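Local coordinates for protein putative alpha-L-fucosidase (Bacteroides thetaiotaomicron, PDB 4H41) that probably hydrolyses alpha-L-fucosides as part of the breakdown of host glycans, using a domain with a TIM-barrel fold, at residues B[64-69]-B[311-316]; B[291-296]-B[331-336]. All blocks are in the same frame, centred on the assembly; numbering follows the deposited sequence.

In the fold
From the N terminus, the chain lays down barrel strand 34-39 and helix 53-65, whose exit, 64-69, is the first partner of interaction 1. The barrel then runs through most of its strands before 311-316, just past the last strand 307-310, returns to it and closes a loop of 241 residues between the segments. Interaction 2 closes a much shorter one: helix 290-302 passes into strand 307-310, and helix 324-337 comes back to lie against helix 290-302. The two contacts cross, since 311-316 falls between 291-296 and 331-336. Their centres are about 13 Å apart, and Ile66 touches both Phe313 and Tyr333, so first helix, barrel seam and C-terminal helix share one core.

Interaction 1 of 2, residues B[64-69]-B[311-316]; sequences KRIGID and FEFSHF
With CG anti to its backbone N (chi1 -180°), Phe313 holds its ring out toward the isoleucines, and Ile66 meets it because its CG1 is tucked between its own backbone N and carbonyl carbon (chi1 63°) and the extended chi2 then carries CD1 to the ring. The setting is a TIM barrel: 64-69 holds the last residues of helix 53-65 and the turn that leads on to strand 70-73, while 311-316 follows strand 307-310, which closes the barrel against strand 34-39. The nearest CA atoms, those of Ile68 and Phe313, are 9.7 Å apart, so side chains alone bridge the gap. Ile66 CD1 lies 3.8 Å from Phe313 CE2, and Ile68 CD1 3.9 Å from Phe313 CD2. Two methyl tips meet neighbouring carbons of one ring, each at a slant. The contact is wholly apolar and buried, with Asp59 and Met63 of helix 53-65 against Phe313, and Tyr330 and Tyr333 of helix 324-337 against Ile66.

Both ends are held by their own backbone motifs. A Schellman motif ends helix 53-65: Gly67 N bonds to Lys64 O, Ile68 N to Met63 O, and the positive phi of Gly67 suits a glycine. The turn leaves the isoleucines on either side of Gly67 directed at Phe313. On the other side, Glu312, joined to Phe311 by a cis peptide, is the N-cap of helix 313-316, so that Phe313 opens the helix. Phe313 N also bonds to Thr37 OG1. Glu312 OE2 takes the N-H of Asp40, tying the cap to the loop after strand 34-39. Glu312 OE1 is gripped on its syn side by two donors arriving from opposite faces of the carboxylate: His315 N at 2.9 Å, and His315 ND1 at 2.7 Å, with the oxygen lying nearly in the imidazole plane.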
ATOM      1  N   LYS B  64     -18.607  16.786  10.111  1.00 20.03           N
ATOM      2  CA  LYS B  64     -19.691  17.748  10.291  1.00 18.28           C
ATOM      3  C   LYS B  64     -19.730  18.774   9.177  1.00 20.80           C
ATOM      4  O   LYS B  64     -20.818  19.144   8.708  1.00 19.34           O
ATOM      5  CB  LYS B  64     -19.543  18.455  11.640  1.00 20.13           C
ATOM      6  CG  LYS B  64     -20.724  19.338  12.052  1.00 25.72           C
ATOM      7  CD  LYS B  64     -21.910  18.507  12.433  1.00 38.43           C
ATOM      8  CE  LYS B  64     -23.082  19.304  12.935  1.00 35.52           C
ATOM      9  NZ  LYS B  64     -24.173  18.362  13.248  1.00 37.26           N
ATOM     10  N   ARG B  65     -18.557  19.214   8.718  1.00 17.18           N
ATOM     11  CA  ARG B  65     -18.473  20.185   7.629  1.00 17.48           C
ATOM     12  C   ARG B  65     -19.211  19.724   6.379  1.00 22.92           C
ATOM     13  O   ARG B  65     -19.769  20.560   5.676  1.00 21.56           O
ATOM     14  CB  ARG B  65     -17.024  20.454   7.310  1.00 19.33           C
ATOM     15  CG  ARG B  65     -16.814  21.509   6.264  1.00 25.90           C
ATOM     16  CD  ARG B  65     -15.358  21.743   6.047  1.00 31.03           C
ATOM     17  NE  ARG B  65     -15.145  22.798   5.062  1.00 32.35           N
ATOM     18  CZ  ARG B  65     -13.961  23.172   4.607  1.00 43.17           C
ATOM     19  NH1 ARG B  65     -12.855  22.566   5.030  1.00 31.71           N
ATOM     20  NH2 ARG B  65     -13.868  24.157   3.729  1.00 36.34           N
ATOM     21  N   ILE B  66     -19.192  18.426   6.053  1.00 19.31           N
ATOM     22  CA  ILE B  66     -19.865  17.946   4.852  1.00 17.91           C
ATOM     23  C   ILE B  66     -21.272  17.401   5.102  1.00 22.78           C
ATOM     24  O   ILE B  66     -21.894  16.909   4.165  1.00 24.57           O
ATOM     25  CB  ILE B  66     -19.008  16.926   4.052  1.00 20.46           C
ATOM     26  CG1 ILE B  66     -18.722  15.638   4.845  1.00 20.09           C
ATOM     27  CG2 ILE B  66     -17.740  17.569   3.577  1.00 19.03           C
ATOM     28  CD1 ILE B  66     -18.267  14.470   3.950  1.00 23.43           C
ATOM     29  N   GLY B  67     -21.804  17.555   6.305  1.00 18.60           N
ATOM     30  CA  GLY B  67     -23.171  17.151   6.597  1.00 19.33           C
ATOM     31  C   GLY B  67     -23.370  15.720   7.030  1.00 21.28           C
ATOM     32  O   GLY B  67     -24.489  15.224   6.980  1.00 18.76           O
ATOM     33  N   ILE B  68     -22.331  15.068   7.542  1.00 18.33           N
ATOM     34  CA  ILE B  68     -22.509  13.740   8.102  1.00 18.06           C
ATOM     35  C   ILE B  68     -23.308  13.940   9.405  1.00 20.98           C
ATOM     36  O   ILE B  68     -22.996  14.823  10.205  1.00 18.96           O
ATOM     37  CB  ILE B  68     -21.178  12.988   8.266  1.00 20.45           C
ATOM     38  CG1 ILE B  68     -20.720  12.438   6.869  1.00 19.85           C
ATOM     39  CG2 ILE B  68     -21.292  11.850   9.304  1.00 18.38           C
ATOM     40  CD1 ILE B  68     -19.334  11.988   6.788  1.00 27.66           C
ATOM     41  N   ASP B  69     -24.362  13.152   9.584  1.00 18.26           N
ATOM     42  CA  ASP B  69     -25.202  13.245  10.782  1.00 17.98           C
ATOM     43  C   ASP B  69     -25.279  11.920  11.537  1.00 22.20           C
ATOM     44  O   ASP B  69     -25.982  11.851  12.562  1.00 21.41           O
ATOM     45  CB  ASP B  69     -26.613  13.731  10.394  1.00 19.96           C
ATOM     46  CG  ASP B  69     -27.430  12.862   9.435  1.00 31.16           C
ATOM     47  OD1 ASP B  69     -27.299  11.619   9.488  1.00 21.92           O
ATOM     48  OD2 ASP B  69     -28.236  13.421   8.678  1.00 39.18           O
ATOM     49  N   PHE B 311     -18.378   3.419   3.791  1.00 15.30           N
ATOM     50  CA  PHE B 311     -17.189   2.777   4.355  1.00 14.28           C
ATOM     51  C   PHE B 311     -16.053   3.381   3.518  1.00 17.97           C
ATOM     52  O   PHE B 311     -15.933   3.040   2.344  1.00 14.95           O
ATOM     53  CB  PHE B 311     -17.225   1.256   4.285  1.00 15.74           C
ATOM     54  CG  PHE B 311     -16.079   0.643   5.054  1.00 16.62           C
ATOM     55  CD1 PHE B 311     -14.816   0.560   4.494  1.00 16.62           C
ATOM     56  CD2 PHE B 311     -16.224   0.314   6.395  1.00 17.76           C
ATOM     57  CE1 PHE B 311     -13.731   0.130   5.232  1.00 17.16           C
ATOM     58  CE2 PHE B 311     -15.138  -0.141   7.136  1.00 19.54           C
ATOM     59  CZ  PHE B 311     -13.898  -0.239   6.546  1.00 17.57           C
ATOM     60  N   GLU B 312     -15.231   4.292   4.045  1.00 15.59           N
ATOM     61  CA  GLU B 312     -15.202   4.807   5.413  1.00 14.32           C
ATOM     62  C   GLU B 312     -14.570   6.172   5.382  1.00 15.72           C
ATOM     63  O   GLU B 312     -13.509   6.325   4.772  1.00 16.80           O
ATOM     64  CB  GLU B 312     -14.388   3.863   6.319  1.00 16.62           C
ATOM     65  CG  GLU B 312     -14.496   4.199   7.797  1.00 22.84           C
ATOM     66  CD  GLU B 312     -13.215   4.485   8.566  1.00 23.52           C
ATOM     67  OE1 GLU B 312     -12.190   4.778   7.917  1.00 20.66           O
ATOM     68  OE2 GLU B 312     -13.240   4.449   9.819  1.00 20.43           O
ATOM     69  N   PHE B 313     -15.183   7.135   6.012  1.00 14.03           N
ATOM     70  CA  PHE B 313     -14.682   8.509   5.942  1.00 13.59           C
ATOM     71  C   PHE B 313     -13.258   8.667   6.450  1.00 17.51           C
ATOM     72  O   PHE B 313     -12.436   9.276   5.741  1.00 13.08           O
ATOM     73  CB  PHE B 313     -15.594   9.449   6.704  1.00 13.43           C
ATOM     74  CG  PHE B 313     -15.161  10.885   6.685  1.00 13.58           C
ATOM     75  CD1 PHE B 313     -14.316  11.384   7.668  1.00 15.23           C
ATOM     76  CD2 PHE B 313     -15.634  11.754   5.722  1.00 14.91           C
ATOM     77  CE1 PHE B 313     -13.890  12.710   7.637  1.00 16.35           C
ATOM     78  CE2 PHE B 313     -15.182  13.072   5.677  1.00 17.69           C
ATOM     79  CZ  PHE B 313     -14.328  13.545   6.649  1.00 15.99           C
ATOM     80  N   SER B 314     -12.978   8.209   7.674  1.00 16.10           N
ATOM     81  CA  SER B 314     -11.672   8.489   8.312  1.00 15.40           C
ATOM     82  C   SER B 314     -10.450   8.074   7.479  1.00 17.24           C
ATOM     83  O   SER B 314      -9.439   8.761   7.532  1.00 17.15           O
ATOM     84  CB  SER B 314     -11.593   7.891   9.696  1.00 16.29           C
ATOM     85  OG  SER B 314     -12.640   8.469  10.471  1.00 18.69           O
ATOM     86  N   HIS B 315     -10.494   6.923   6.825  1.00 13.33           N
ATOM     87  CA  HIS B 315      -9.380   6.488   5.992  1.00 12.86           C
ATOM     88  C   HIS B 315      -9.461   7.005   4.582  1.00 14.64           C
ATOM     89  O   HIS B 315      -8.412   7.265   3.949  1.00 13.99           O
ATOM     90  CB  HIS B 315      -9.329   4.956   5.917  1.00 12.42           C
ATOM     91  CG  HIS B 315      -8.803   4.290   7.152  1.00 15.53           C
ATOM     92  ND1 HIS B 315      -9.602   4.063   8.244  1.00 16.63           N
ATOM     93  CD2 HIS B 315      -7.570   3.797   7.412  1.00 17.37           C
ATOM     94  CE1 HIS B 315      -8.838   3.445   9.136  1.00 15.62           C
ATOM     95  NE2 HIS B 315      -7.626   3.227   8.650  1.00 16.29           N
ATOM     96  N   PHE B 316     -10.671   7.022   4.013  1.00 12.97           N
ATOM     97  CA  PHE B 316     -10.798   7.222   2.580  1.00 12.08           C
ATOM     98  C   PHE B 316     -11.310   8.574   2.110  1.00 16.53           C
ATOM     99  O   PHE B 316     -11.150   8.848   0.928  1.00 14.92           O
ATOM    100  CB  PHE B 316     -11.613   6.085   1.976  1.00 11.85           C
ATOM    101  CG  PHE B 316     -10.969   4.753   2.306  1.00 11.44           C
ATOM    102  CD1 PHE B 316      -9.740   4.407   1.768  1.00 12.72           C
ATOM    103  CD2 PHE B 316     -11.571   3.864   3.187  1.00 14.24           C
ATOM    104  CE1 PHE B 316      -9.126   3.191   2.081  1.00 12.66           C
ATOM    105  CE2 PHE B 316     -10.961   2.630   3.483  1.00 15.62           C
ATOM    106  CZ  PHE B 316      -9.727   2.329   2.961  1.00 14.74           C
TER

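Interaction 2 of 2, residues B[291-296]-B[331-336]; sequences DKLRMK and DRYREY
Arg294 and Tyr336 carry this contact between helices 290-302 and 324-337, two neighbouring outer helices of the TIM barrel. Arg294 lays its aliphatic part across the phenol at about a right angle. Its CG sits over one face, 4.0 Å from the ring centroid and displaced toward the rim, a CH-pi contact, and Arg294 CD comes to 3.3 Å from Tyr336 CE1. The arginine chain then bends at chi3 (48°), carrying the guanidinium away from the ring, its plane 45° from that of the phenol. There Arg294 NE bonds to Asp291 OD1 at 3.0 Å, one turn back on the same helix, in a salt bridge that meets the carboxylate from above its plane. Arg294 NH1 pairs with Glu298, and Ser98 of a second subunit bonds to Asp291 OD1.

Tyr336 OH accepts its main hydrogen bond from the backbone N-H of Asn30, outside the two helices. A leucine in place of Tyr336 would probably leave Asn30 N without this partner and strip the Arg294 methylenes of their flat cover. Alongside, Leu293 CD2 rests 4.5 Å from Tyr333 CD2, and Tyr333 OH bonds to Ile34 N. Arg294 is thus used in two ways: its methylenes pack like a hydrocarbon between the helices, while its charge is probably balanced by Asp291 and Glu298.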
ATOM      1  N   ASP B 291     -14.591  10.264  -9.589  1.00 13.89           N
ATOM      2  CA  ASP B 291     -15.634  10.009 -10.618  1.00 15.65           C
ATOM      3  C   ASP B 291     -16.325   8.687 -10.426  1.00 16.32           C
ATOM      4  O   ASP B 291     -17.511   8.589 -10.695  1.00 15.39           O
ATOM      5  CB  ASP B 291     -15.104  10.110 -12.056  1.00 18.56           C
ATOM      6  CG  ASP B 291     -15.160  11.518 -12.635  1.00 25.45           C
ATOM      7  OD1 ASP B 291     -15.822  12.395 -12.019  1.00 20.87           O
ATOM      8  OD2 ASP B 291     -14.654  11.714 -13.766  1.00 22.39           O
ATOM      9  N   LYS B 292     -15.641   7.686  -9.848  1.00 12.80           N
ATOM     10  CA  LYS B 292     -16.319   6.415  -9.564  1.00 13.52           C
ATOM     11  C   LYS B 292     -17.311   6.588  -8.430  1.00 15.71           C
ATOM     12  O   LYS B 292     -18.445   6.081  -8.517  1.00 15.00           O
ATOM     13  CB  LYS B 292     -15.316   5.319  -9.224  1.00 15.06           C
ATOM     14  CG  LYS B 292     -14.465   4.898 -10.421  1.00 18.21           C
ATOM     15  CD  LYS B 292     -13.354   3.942 -10.001  1.00 18.36           C
ATOM     16  CE  LYS B 292     -12.457   3.588 -11.182  1.00 20.82           C
ATOM     17  NZ  LYS B 292     -11.442   2.579 -10.764  1.00 27.73           N
ATOM     18  N   LEU B 293     -16.911   7.295  -7.362  1.00 14.18           N
ATOM     19  CA  LEU B 293     -17.804   7.558  -6.231  1.00 14.01           C
ATOM     20  C   LEU B 293     -19.014   8.372  -6.742  1.00 17.62           C
ATOM     21  O   LEU B 293     -20.169   8.097  -6.389  1.00 16.47           O
ATOM     22  CB  LEU B 293     -17.089   8.324  -5.127  1.00 13.78           C
ATOM     23  CG  LEU B 293     -17.947   8.627  -3.891  1.00 16.96           C
ATOM     24  CD1 LEU B 293     -18.510   7.389  -3.258  1.00 15.68           C
ATOM     25  CD2 LEU B 293     -17.144   9.363  -2.827  1.00 17.58           C
ATOM     26  N   ARG B 294     -18.731   9.377  -7.567  1.00 15.96           N
ATOM     27  CA  ARG B 294     -19.769  10.276  -8.122  1.00 16.43           C
ATOM     28  C   ARG B 294     -20.791   9.429  -8.880  1.00 17.53           C
ATOM     29  O   ARG B 294     -21.967   9.629  -8.741  1.00 19.36           O
ATOM     30  CB  ARG B 294     -19.142  11.342  -9.051  1.00 17.87           C
ATOM     31  CG  ARG B 294     -20.157  12.232  -9.615  1.00 29.26           C
ATOM     32  CD  ARG B 294     -19.645  13.229 -10.608  1.00 25.72           C
ATOM     33  NE  ARG B 294     -18.788  12.669 -11.629  1.00 34.05           N
ATOM     34  CZ  ARG B 294     -19.169  12.044 -12.738  1.00 33.02           C
ATOM     35  NH1 ARG B 294     -20.455  11.894 -13.019  1.00 28.90           N
ATOM     36  NH2 ARG B 294     -18.269  11.616 -13.601  1.00 27.74           N
HETATM   37  N   MSE B 295     -20.328   8.541  -9.739  1.00 15.83           N
HETATM   38  CA  MSE B 295     -21.263   7.714 -10.528  1.00 15.57           C
HETATM   39  C   MSE B 295     -22.149   6.836  -9.622  1.00 18.03           C
HETATM   40  O   MSE B 295     -23.330   6.661  -9.917  1.00 16.03           O
HETATM   41  CB  MSE B 295     -20.484   6.863 -11.518  1.00 16.48           C
HETATM   42  CG  MSE B 295     -19.942   7.658 -12.663  1.00 23.60           C
HETATM   43 SE   MSE B 295     -19.048   6.374 -13.907  0.75 30.85          SE
HETATM   44  CE  MSE B 295     -18.000   5.221 -12.826  1.00 29.81           C
ATOM     45  N   LYS B 296     -21.618   6.331  -8.506  1.00 14.29           N
ATOM     46  CA  LYS B 296     -22.382   5.496  -7.581  1.00 13.37           C
ATOM     47  C   LYS B 296     -23.407   6.316  -6.850  1.00 18.22           C
ATOM     48  O   LYS B 296     -24.540   5.846  -6.700  1.00 17.31           O
ATOM     49  CB  LYS B 296     -21.436   4.763  -6.607  1.00 14.61           C
ATOM     50  CG  LYS B 296     -20.565   3.768  -7.347  1.00 20.37           C
ATOM     51  CD  LYS B 296     -19.692   2.884  -6.473  1.00 23.67           C
ATOM     52  CE  LYS B 296     -18.847   3.610  -5.471  1.00 15.91           C
ATOM     53  NZ  LYS B 296     -18.094   2.662  -4.606  1.00 16.90           N
ATOM     54  N   ASP B 331     -11.855  17.282  -1.168  1.00 13.49           N
ATOM     55  CA  ASP B 331     -11.924  18.532  -1.938  1.00 13.93           C
ATOM     56  C   ASP B 331     -12.757  18.361  -3.210  1.00 17.46           C
ATOM     57  O   ASP B 331     -13.579  19.208  -3.491  1.00 15.75           O
ATOM     58  CB  ASP B 331     -10.532  19.019  -2.288  1.00 15.86           C
ATOM     59  CG  ASP B 331      -9.687  19.458  -1.107  1.00 28.23           C
ATOM     60  OD1 ASP B 331     -10.258  19.653  -0.002  1.00 25.81           O
ATOM     61  OD2 ASP B 331      -8.442  19.555  -1.274  1.00 26.14           O
ATOM     62  N   ARG B 332     -12.568  17.272  -3.957  1.00 14.58           N
ATOM     63  CA  ARG B 332     -13.369  17.028  -5.190  1.00 13.66           C
ATOM     64  C   ARG B 332     -14.844  16.863  -4.849  1.00 17.26           C
ATOM     65  O   ARG B 332     -15.716  17.346  -5.587  1.00 13.76           O
ATOM     66  CB  ARG B 332     -12.877  15.785  -5.941  1.00 14.73           C
ATOM     67  CG  ARG B 332     -11.419  15.773  -6.386  1.00 15.08           C
ATOM     68  CD  ARG B 332     -11.033  16.780  -7.469  1.00 16.48           C
ATOM     69  NE  ARG B 332     -10.961  18.167  -6.996  1.00 17.51           N
ATOM     70  CZ  ARG B 332     -10.034  18.680  -6.186  1.00 19.42           C
ATOM     71  NH1 ARG B 332      -9.014  17.936  -5.757  1.00 17.86           N
ATOM     72  NH2 ARG B 332     -10.109  19.941  -5.809  1.00 21.50           N
ATOM     73  N   TYR B 333     -15.127  16.183  -3.729  1.00 14.14           N
ATOM     74  CA  TYR B 333     -16.487  15.957  -3.218  1.00 14.80           C
ATOM     75  C   TYR B 333     -17.151  17.279  -2.862  1.00 18.65           C
ATOM     76  O   TYR B 333     -18.283  17.558  -3.289  1.00 16.76           O
ATOM     77  CB  TYR B 333     -16.407  15.014  -2.014  1.00 14.61           C
ATOM     78  CG  TYR B 333     -17.728  14.672  -1.402  1.00 15.74           C
ATOM     79  CD1 TYR B 333     -18.286  15.474  -0.422  1.00 16.87           C
ATOM     80  CD2 TYR B 333     -18.434  13.543  -1.805  1.00 16.75           C
ATOM     81  CE1 TYR B 333     -19.522  15.166   0.148  1.00 14.84           C
ATOM     82  CE2 TYR B 333     -19.646  13.195  -1.203  1.00 17.27           C
ATOM     83  CZ  TYR B 333     -20.198  14.025  -0.249  1.00 20.06           C
ATOM     84  OH  TYR B 333     -21.422  13.733   0.280  1.00 19.26           O
ATOM     85  N   ARG B 334     -16.451  18.132  -2.130  1.00 16.71           N
ATOM     86  CA  ARG B 334     -16.991  19.441  -1.777  1.00 14.77           C
ATOM     87  C   ARG B 334     -17.245  20.309  -2.977  1.00 19.51           C
ATOM     88  O   ARG B 334     -18.199  21.099  -2.975  1.00 17.85           O
ATOM     89  CB  ARG B 334     -16.042  20.190  -0.822  1.00 17.44           C
ATOM     90  CG  ARG B 334     -16.035  19.620   0.588  1.00 19.22           C
ATOM     91  CD  ARG B 334     -15.684  20.662   1.611  1.00 25.44           C
ATOM     92  NE  ARG B 334     -14.370  21.227   1.334  1.00 29.70           N
ATOM     93  CZ  ARG B 334     -14.120  22.463   0.903  1.00 40.10           C
ATOM     94  NH1 ARG B 334     -15.116  23.312   0.669  1.00 40.11           N
ATOM     95  NH2 ARG B 334     -12.875  22.864   0.718  1.00 38.91           N
ATOM     96  N   GLU B 335     -16.372  20.223  -3.992  1.00 15.62           N
ATOM     97  CA  GLU B 335     -16.570  21.006  -5.196  1.00 16.62           C
ATOM     98  C   GLU B 335     -17.843  20.578  -5.963  1.00 18.97           C
ATOM     99  O   GLU B 335     -18.652  21.403  -6.364  1.00 18.77           O
ATOM    100  CB  GLU B 335     -15.325  20.889  -6.107  1.00 19.00           C
ATOM    101  CG  GLU B 335     -14.194  21.730  -5.566  1.00 30.66           C
ATOM    102  CD  GLU B 335     -12.867  21.630  -6.290  1.00 50.18           C
ATOM    103  OE1 GLU B 335     -12.769  20.805  -7.224  1.00 28.03           O
ATOM    104  OE2 GLU B 335     -11.893  22.277  -5.840  1.00 38.58           O
ATOM    105  N   TYR B 336     -18.045  19.294  -6.114  1.00 14.52           N
ATOM    106  CA  TYR B 336     -19.212  18.738  -6.814  1.00 14.32           C
ATOM    107  C   TYR B 336     -20.507  19.021  -6.101  1.00 18.62           C
ATOM    108  O   TYR B 336     -21.501  19.290  -6.771  1.00 18.80           O
ATOM    109  CB  TYR B 336     -19.003  17.228  -6.984  1.00 14.03           C
ATOM    110  CG  TYR B 336     -20.161  16.481  -7.604  1.00 16.26           C
ATOM    111  CD1 TYR B 336     -20.354  16.466  -8.983  1.00 18.81           C
ATOM    112  CD2 TYR B 336     -21.080  15.804  -6.813  1.00 17.73           C
ATOM    113  CE1 TYR B 336     -21.423  15.768  -9.553  1.00 19.34           C
ATOM    114  CE2 TYR B 336     -22.171  15.133  -7.376  1.00 18.72           C
ATOM    115  CZ  TYR B 336     -22.303  15.069  -8.740  1.00 20.66           C
ATOM    116  OH  TYR B 336     -23.374  14.368  -9.242  1.00 18.91           O
TER